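Long-range contact in importin-95 (Chaetomium thermophilum, PDB 4XRI), which probably carries proteinaceous cargo into the nucleus as a flexible HEAT-repeat transport receptor of the importin beta family, and is thought to bind a small GTPase: residues A[193-207]-A[232-245]. The protein carries 2 engineered substitutions. Residues are numbered along the deposited sequence; the frame is centred on the assembly and turned at random.
Sequences ARKEEPNNEVRFAAI and QVVCEATQAQDSRI. With SO4 (sulfate ion), chain D.
Arg203 of helix 200-212 lies against Ile245 of helix 243-260 and Ala237 of helix 224-238, and illustrates, atom by atom, how one long side chain can knit neighbouring HEAT-repeat helices together. Its CB rests 3.7 Å from CD1 of Ile245, and the same methyl stays beside CD and NE before lying over one guanidinium face, off-centre. CA of Lys195 sits over the centre of the opposite face, so the flat group is sandwiched between an isoleucine methyl and the 194-197 turn. The bend at chi3 (73°) swings NE toward Ala193, where NE donates to Ala193 O at 2.9 Å (151°), from above the carbonyl plane. NH1 gives a hydrogen bond of 3.1 Å to O2 of the sulfate and a weaker one to O1, the ion, probably from the crystallisation liquor, lying at the guanidinium edge. NH2 donates to a water 2.7 Å from it; Ala193 O and Glu236 OE2 are also within that water's hydrogen-bonding distance, though it cannot serve every acceptor around it at once.

Glu236, its chain extended, brings its carboxylate up to Lys195 in the type I turn 194-197. Its OE2 accepts from the backbone N of Lys195 at 2.9 Å (154°), while OE1 takes the ammonium NZ of Lys195 in a 2.6 Å salt bridge; both donors come from above the carboxylate plane. With alanine in place of Glu236, the Lys195 ammonium would probably lose its nearest counter-charge and the turn's Lys195 N its acceptor.

Beneath this polar layer, Ile207 CD1 packs 4.1 Å from Ala237 CB, and Val233 CG2 touches both Ala193 CB and Arg194 CG. At the far end, CB of Arg244 lies over a face of the Phe204 ring. Apolar helix packing is thus joined to a charged outer layer, where Lys195, and at longer range Arg203, probably favour the ionised Glu236 against the nearby Glu196 carboxylate; the sulfate at the guanidinium edge is consistent with an anion-accepting site.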
loop_
_atom_site.group_PDB
_atom_site.type_symbol
_atom_site.label_atom_id
_atom_site.label_comp_id
_atom_site.label_asym_id
_atom_site.label_seq_id
_atom_site.Cartn_x
_atom_site.Cartn_y
_atom_site.Cartn_z
ATOM N N ALA A 193 -15.919 32.425 -9.776
ATOM C CA ALA A 193 -14.471 32.245 -9.852
ATOM C C ALA A 193 -13.808 33.209 -10.833
ATOM O O ALA A 193 -12.590 33.385 -10.813
ATOM C CB ALA A 193 -14.145 30.809 -10.236
ATOM N N ARG A 194 -14.614 33.832 -11.688
ATOM C CA ARG A 194 -14.091 34.705 -12.735
ATOM C C ARG A 194 -13.452 35.970 -12.181
ATOM O O ARG A 194 -13.762 36.402 -11.071
ATOM C CB ARG A 194 -15.199 35.073 -13.722
ATOM C CG ARG A 194 -15.348 34.076 -14.850
ATOM C CD ARG A 194 -16.553 34.383 -15.714
ATOM N NE ARG A 194 -16.689 33.416 -16.798
ATOM C CZ ARG A 194 -17.784 33.266 -17.533
ATOM N NH1 ARG A 194 -18.850 34.019 -17.299
ATOM N NH2 ARG A 194 -17.815 32.358 -18.498
ATOM N N LYS A 195 -12.558 36.560 -12.967
ATOM C CA LYS A 195 -11.853 37.768 -12.551
ATOM C C LYS A 195 -12.798 38.962 -12.511
ATOM O O LYS A 195 -12.500 39.981 -11.891
ATOM C CB LYS A 195 -10.672 38.055 -13.482
ATOM C CG LYS A 195 -11.048 38.429 -14.907
ATOM C CD LYS A 195 -9.799 38.758 -15.716
ATOM C CE LYS A 195 -10.124 39.085 -17.164
ATOM N NZ LYS A 195 -10.778 37.944 -17.861
ATOM N N GLU A 196 -13.946 38.824 -13.167
ATOM C CA GLU A 196 -14.976 39.855 -13.126
ATOM C C GLU A 196 -15.598 39.935 -11.734
ATOM O O GLU A 196 -16.245 40.922 -11.390
ATOM C CB GLU A 196 -16.055 39.589 -14.178
ATOM C CG GLU A 196 -15.623 39.884 -15.607
ATOM C CD GLU A 196 -14.695 38.826 -16.174
ATOM O OE1 GLU A 196 -14.677 37.698 -15.636
ATOM O OE2 GLU A 196 -13.984 39.124 -17.156
ATOM N N GLU A 197 -15.405 38.883 -10.944
ATOM C CA GLU A 197 -15.809 38.895 -9.544
ATOM C C GLU A 197 -14.826 39.740 -8.743
ATOM O O GLU A 197 -13.657 39.381 -8.616
ATOM C CB GLU A 197 -15.883 37.472 -8.982
ATOM C CG GLU A 197 -15.963 37.406 -7.465
ATOM C CD GLU A 197 -17.207 38.074 -6.912
ATOM O OE1 GLU A 197 -18.292 37.901 -7.507
ATOM O OE2 GLU A 197 -17.098 38.779 -5.887
ATOM N N PRO A 198 -15.304 40.871 -8.200
ATOM C CA PRO A 198 -14.453 41.848 -7.509
ATOM C C PRO A 198 -13.813 41.303 -6.234
ATOM O O PRO A 198 -12.706 41.705 -5.880
ATOM C CB PRO A 198 -15.429 42.985 -7.178
ATOM C CG PRO A 198 -16.760 42.325 -7.107
ATOM C CD PRO A 198 -16.726 41.254 -8.160
ATOM N N ASN A 199 -14.507 40.393 -5.562
ATOM C CA ASN A 199 -14.071 39.890 -4.266
ATOM C C ASN A 199 -13.191 38.647 -4.386
ATOM O O ASN A 199 -13.621 37.616 -4.907
ATOM C CB ASN A 199 -15.292 39.591 -3.394
ATOM C CG ASN A 199 -14.976 39.630 -1.916
ATOM O OD1 ASN A 199 -14.115 38.894 -1.432
ATOM N ND2 ASN A 199 -15.669 40.500 -1.186
ATOM N N ASN A 200 -11.960 38.751 -3.893
ATOM C CA ASN A 200 -10.998 37.655 -3.980
ATOM C C ASN A 200 -11.348 36.476 -3.079
ATOM O O ASN A 200 -11.025 35.332 -3.394
ATOM C CB ASN A 200 -9.592 38.156 -3.647
ATOM C CG ASN A 200 -8.972 38.942 -4.782
ATOM O OD1 ASN A 200 -9.403 38.839 -5.930
ATOM N ND2 ASN A 200 -7.945 39.723 -4.470
ATOM N N GLU A 201 -12.004 36.762 -1.958
ATOM C CA GLU A 201 -12.442 35.718 -1.040
ATOM C C GLU A 201 -13.475 34.832 -1.725
ATOM O O GLU A 201 -13.444 33.611 -1.601
ATOM C CB GLU A 201 -13.028 36.326 0.237
ATOM C CG GLU A 201 -12.240 37.497 0.792
ATOM C CD GLU A 201 -10.873 37.095 1.311
ATOM O OE1 GLU A 201 -10.715 35.930 1.733
ATOM O OE2 GLU A 201 -9.957 37.945 1.299
ATOM N N VAL A 202 -14.388 35.474 -2.446
ATOM C CA VAL A 202 -15.421 34.780 -3.199
ATOM C C VAL A 202 -14.808 33.932 -4.307
ATOM O O VAL A 202 -15.186 32.774 -4.499
ATOM C CB VAL A 202 -16.431 35.783 -3.806
ATOM C CG1 VAL A 202 -17.349 35.090 -4.800
ATOM C CG2 VAL A 202 -17.234 36.462 -2.701
ATOM N N ARG A 203 -13.850 34.514 -5.024
ATOM C CA ARG A 203 -13.167 33.813 -6.108
ATOM C C ARG A 203 -12.460 32.551 -5.623
ATOM O O ARG A 203 -12.527 31.508 -6.278
ATOM C CB ARG A 203 -12.157 34.733 -6.799
ATOM C CG ARG A 203 -12.770 35.708 -7.794
ATOM C CD ARG A 203 -11.696 36.430 -8.597
ATOM N NE ARG A 203 -11.065 35.562 -9.587
ATOM C CZ ARG A 203 -9.991 35.894 -10.297
ATOM N NH1 ARG A 203 -9.420 37.077 -10.120
ATOM N NH2 ARG A 203 -9.484 35.043 -11.178
ATOM N N PHE A 204 -11.795 32.641 -4.474
ATOM C CA PHE A 204 -11.099 31.482 -3.921
ATOM C C PHE A 204 -12.079 30.387 -3.520
ATOM O O PHE A 204 -11.844 29.206 -3.772
ATOM C CB PHE A 204 -10.250 31.866 -2.711
ATOM C CG PHE A 204 -9.604 30.687 -2.041
ATOM C CD1 PHE A 204 -8.621 29.966 -2.694
ATOM C CD2 PHE A 204 -9.989 30.290 -0.771
ATOM C CE1 PHE A 204 -8.026 28.876 -2.095
ATOM C CE2 PHE A 204 -9.397 29.196 -0.164
ATOM C CZ PHE A 204 -8.412 28.490 -0.829
ATOM N N ALA A 205 -13.178 30.792 -2.892
ATOM C CA ALA A 205 -14.214 29.856 -2.476
ATOM C C ALA A 205 -14.837 29.182 -3.694
ATOM O O ALA A 205 -15.144 27.990 -3.671
ATOM C CB ALA A 205 -15.278 30.570 -1.661
ATOM N N ALA A 206 -15.008 29.956 -4.760
ATOM C CA ALA A 206 -15.644 29.464 -5.975
ATOM C C ALA A 206 -14.759 28.479 -6.731
ATOM O O ALA A 206 -15.234 27.442 -7.195
ATOM C CB ALA A 206 -16.016 30.627 -6.875
ATOM N N ILE A 207 -13.477 28.804 -6.861
ATOM C CA ILE A 207 -12.559 27.939 -7.593
ATOM C C ILE A 207 -12.329 26.643 -6.815
ATOM O O ILE A 207 -12.147 25.577 -7.402
ATOM C CB ILE A 207 -11.206 28.645 -7.885
ATOM C CG1 ILE A 207 -10.406 27.868 -8.933
ATOM C CG2 ILE A 207 -10.394 28.861 -6.616
ATOM C CD1 ILE A 207 -11.000 27.917 -10.316
ATOM N N GLN A 232 -11.598 27.564 -19.281
ATOM C CA GLN A 232 -11.308 28.984 -19.444
ATOM C C GLN A 232 -11.144 29.677 -18.095
ATOM O O GLN A 232 -10.185 30.415 -17.887
ATOM C CB GLN A 232 -12.405 29.674 -20.260
ATOM C CG GLN A 232 -12.087 31.116 -20.652
ATOM C CD GLN A 232 -12.420 32.116 -19.561
ATOM O OE1 GLN A 232 -13.361 31.923 -18.790
ATOM N NE2 GLN A 232 -11.641 33.188 -19.484
ATOM N N VAL A 233 -12.077 29.430 -17.180
ATOM C CA VAL A 233 -12.054 30.089 -15.882
ATOM C C VAL A 233 -10.911 29.561 -15.016
ATOM O O VAL A 233 -10.339 30.302 -14.219
ATOM C CB VAL A 233 -13.409 29.930 -15.133
ATOM C CG1 VAL A 233 -13.599 28.525 -14.601
ATOM C CG2 VAL A 233 -13.502 30.938 -14.002
ATOM N N VAL A 234 -10.565 28.288 -15.185
ATOM C CA VAL A 234 -9.487 27.697 -14.399
ATOM C C VAL A 234 -8.143 28.270 -14.838
ATOM O O VAL A 234 -7.317 28.652 -14.009
ATOM C CB VAL A 234 -9.454 26.159 -14.524
ATOM C CG1 VAL A 234 -8.187 25.602 -13.897
ATOM C CG2 VAL A 234 -10.679 25.542 -13.869
ATOM N N CYS A 235 -7.936 28.327 -16.150
ATOM C CA CYS A 235 -6.705 28.866 -16.716
ATOM C C CYS A 235 -6.530 30.332 -16.335
ATOM O O CYS A 235 -5.427 30.783 -16.019
ATOM C CB CYS A 235 -6.701 28.709 -18.239
ATOM S SG CYS A 235 -6.490 27.002 -18.811
ATOM N N GLU A 236 -7.639 31.064 -16.365
ATOM C CA GLU A 236 -7.671 32.469 -15.978
ATOM C C GLU A 236 -7.252 32.649 -14.524
ATOM O O GLU A 236 -6.493 33.560 -14.185
ATOM C CB GLU A 236 -9.078 33.037 -16.199
ATOM C CG GLU A 236 -9.287 34.456 -15.699
ATOM C CD GLU A 236 -10.693 34.969 -15.977
ATOM O OE1 GLU A 236 -10.923 35.508 -17.081
ATOM O OE2 GLU A 236 -11.568 34.830 -15.093
ATOM N N ALA A 237 -7.745 31.756 -13.672
ATOM C CA ALA A 237 -7.523 31.841 -12.235
ATOM C C ALA A 237 -6.087 31.491 -11.846
ATOM O O ALA A 237 -5.604 31.919 -10.798
ATOM C CB ALA A 237 -8.503 30.935 -11.505
ATOM N N THR A 238 -5.403 30.723 -12.692
ATOM C CA THR A 238 -4.019 30.338 -12.415
ATOM C C THR A 238 -3.079 31.538 -12.510
ATOM O O THR A 238 -1.990 31.533 -11.934
ATOM C CB THR A 238 -3.513 29.242 -13.378
ATOM O OG1 THR A 238 -3.565 29.723 -14.726
ATOM C CG2 THR A 238 -4.348 27.982 -13.253
ATOM N N GLN A 239 -3.503 32.562 -13.240
ATOM C CA GLN A 239 -2.692 33.761 -13.399
ATOM C C GLN A 239 -3.278 34.937 -12.631
ATOM O O GLN A 239 -3.012 36.098 -12.948
ATOM C CB GLN A 239 -2.542 34.113 -14.877
ATOM C CG GLN A 239 -1.469 33.307 -15.580
ATOM C CD GLN A 239 -1.249 33.746 -17.010
ATOM O OE1 GLN A 239 -2.074 33.486 -17.885
ATOM N NE2 GLN A 239 -0.131 34.422 -17.256
ATOM N N ALA A 240 -4.079 34.630 -11.617
ATOM C CA ALA A 240 -4.616 35.660 -10.742
ATOM C C ALA A 240 -3.512 36.218 -9.852
ATOM O O ALA A 240 -2.576 35.506 -9.486
ATOM C CB ALA A 240 -5.754 35.107 -9.903
ATOM N N GLN A 241 -3.624 37.496 -9.509
ATOM C CA GLN A 241 -2.609 38.162 -8.703
ATOM C C GLN A 241 -2.575 37.591 -7.288
ATOM O O GLN A 241 -1.517 37.501 -6.666
ATOM C CB GLN A 241 -2.870 39.669 -8.670
ATOM C CG GLN A 241 -1.631 40.522 -8.475
ATOM C CD GLN A 241 -1.818 41.931 -9.005
ATOM O OE1 GLN A 241 -2.786 42.214 -9.712
ATOM N NE2 GLN A 241 -0.893 42.821 -8.667
ATOM N N ASP A 242 -3.742 37.188 -6.798
ATOM C CA ASP A 242 -3.871 36.637 -5.455
ATOM C C ASP A 242 -3.333 35.208 -5.382
ATOM O O ASP A 242 -3.720 34.347 -6.171
ATOM C CB ASP A 242 -5.334 36.673 -5.009
ATOM C CG ASP A 242 -5.525 36.171 -3.594
ATOM O OD1 ASP A 242 -5.453 36.991 -2.656
ATOM O OD2 ASP A 242 -5.750 34.956 -3.421
ATOM N N SER A 243 -2.443 34.969 -4.424
ATOM C CA SER A 243 -1.794 33.673 -4.260
ATOM C C SER A 243 -2.773 32.541 -3.965
ATOM O O SER A 243 -2.647 31.445 -4.513
ATOM C CB SER A 243 -0.752 33.746 -3.144
ATOM O OG SER A 243 -0.451 32.455 -2.643
ATOM N N ARG A 244 -3.738 32.808 -3.091
ATOM C CA ARG A 244 -4.731 31.807 -2.713
ATOM C C ARG A 244 -5.542 31.341 -3.917
ATOM O O ARG A 244 -5.799 30.148 -4.074
ATOM C CB ARG A 244 -5.663 32.360 -1.630
ATOM C CG ARG A 244 -5.041 32.387 -0.246
ATOM C CD ARG A 244 -4.982 30.989 0.342
ATOM N NE ARG A 244 -3.867 30.833 1.272
ATOM C CZ ARG A 244 -3.640 29.737 1.986
ATOM N NH1 ARG A 244 -2.597 29.681 2.804
ATOM N NH2 ARG A 244 -4.458 28.697 1.887
ATOM N N ILE A 245 -5.939 32.288 -4.763
ATOM C CA ILE A 245 -6.718 31.974 -5.957
ATOM C C ILE A 245 -5.916 31.087 -6.905
ATOM O O ILE A 245 -6.441 30.115 -7.454
ATOM C CB ILE A 245 -7.156 33.252 -6.694
ATOM C CG1 ILE A 245 -7.979 34.146 -5.764
ATOM C CG2 ILE A 245 -7.950 32.906 -7.945
ATOM C CD1 ILE A 245 -8.543 35.373 -6.446
HETATM S S SO4 D . -6.961 39.048 -11.689
HETATM O O1 SO4 D . -7.413 39.062 -10.303
HETATM O O2 SO4 D . -7.341 37.783 -12.312
HETATM O O3 SO4 D . -7.576 40.153 -12.417
HETATM O O4 SO4 D . -5.510 39.196 -11.721
HETATM O O HOH W 1 -10.650 33.315 -12.843
#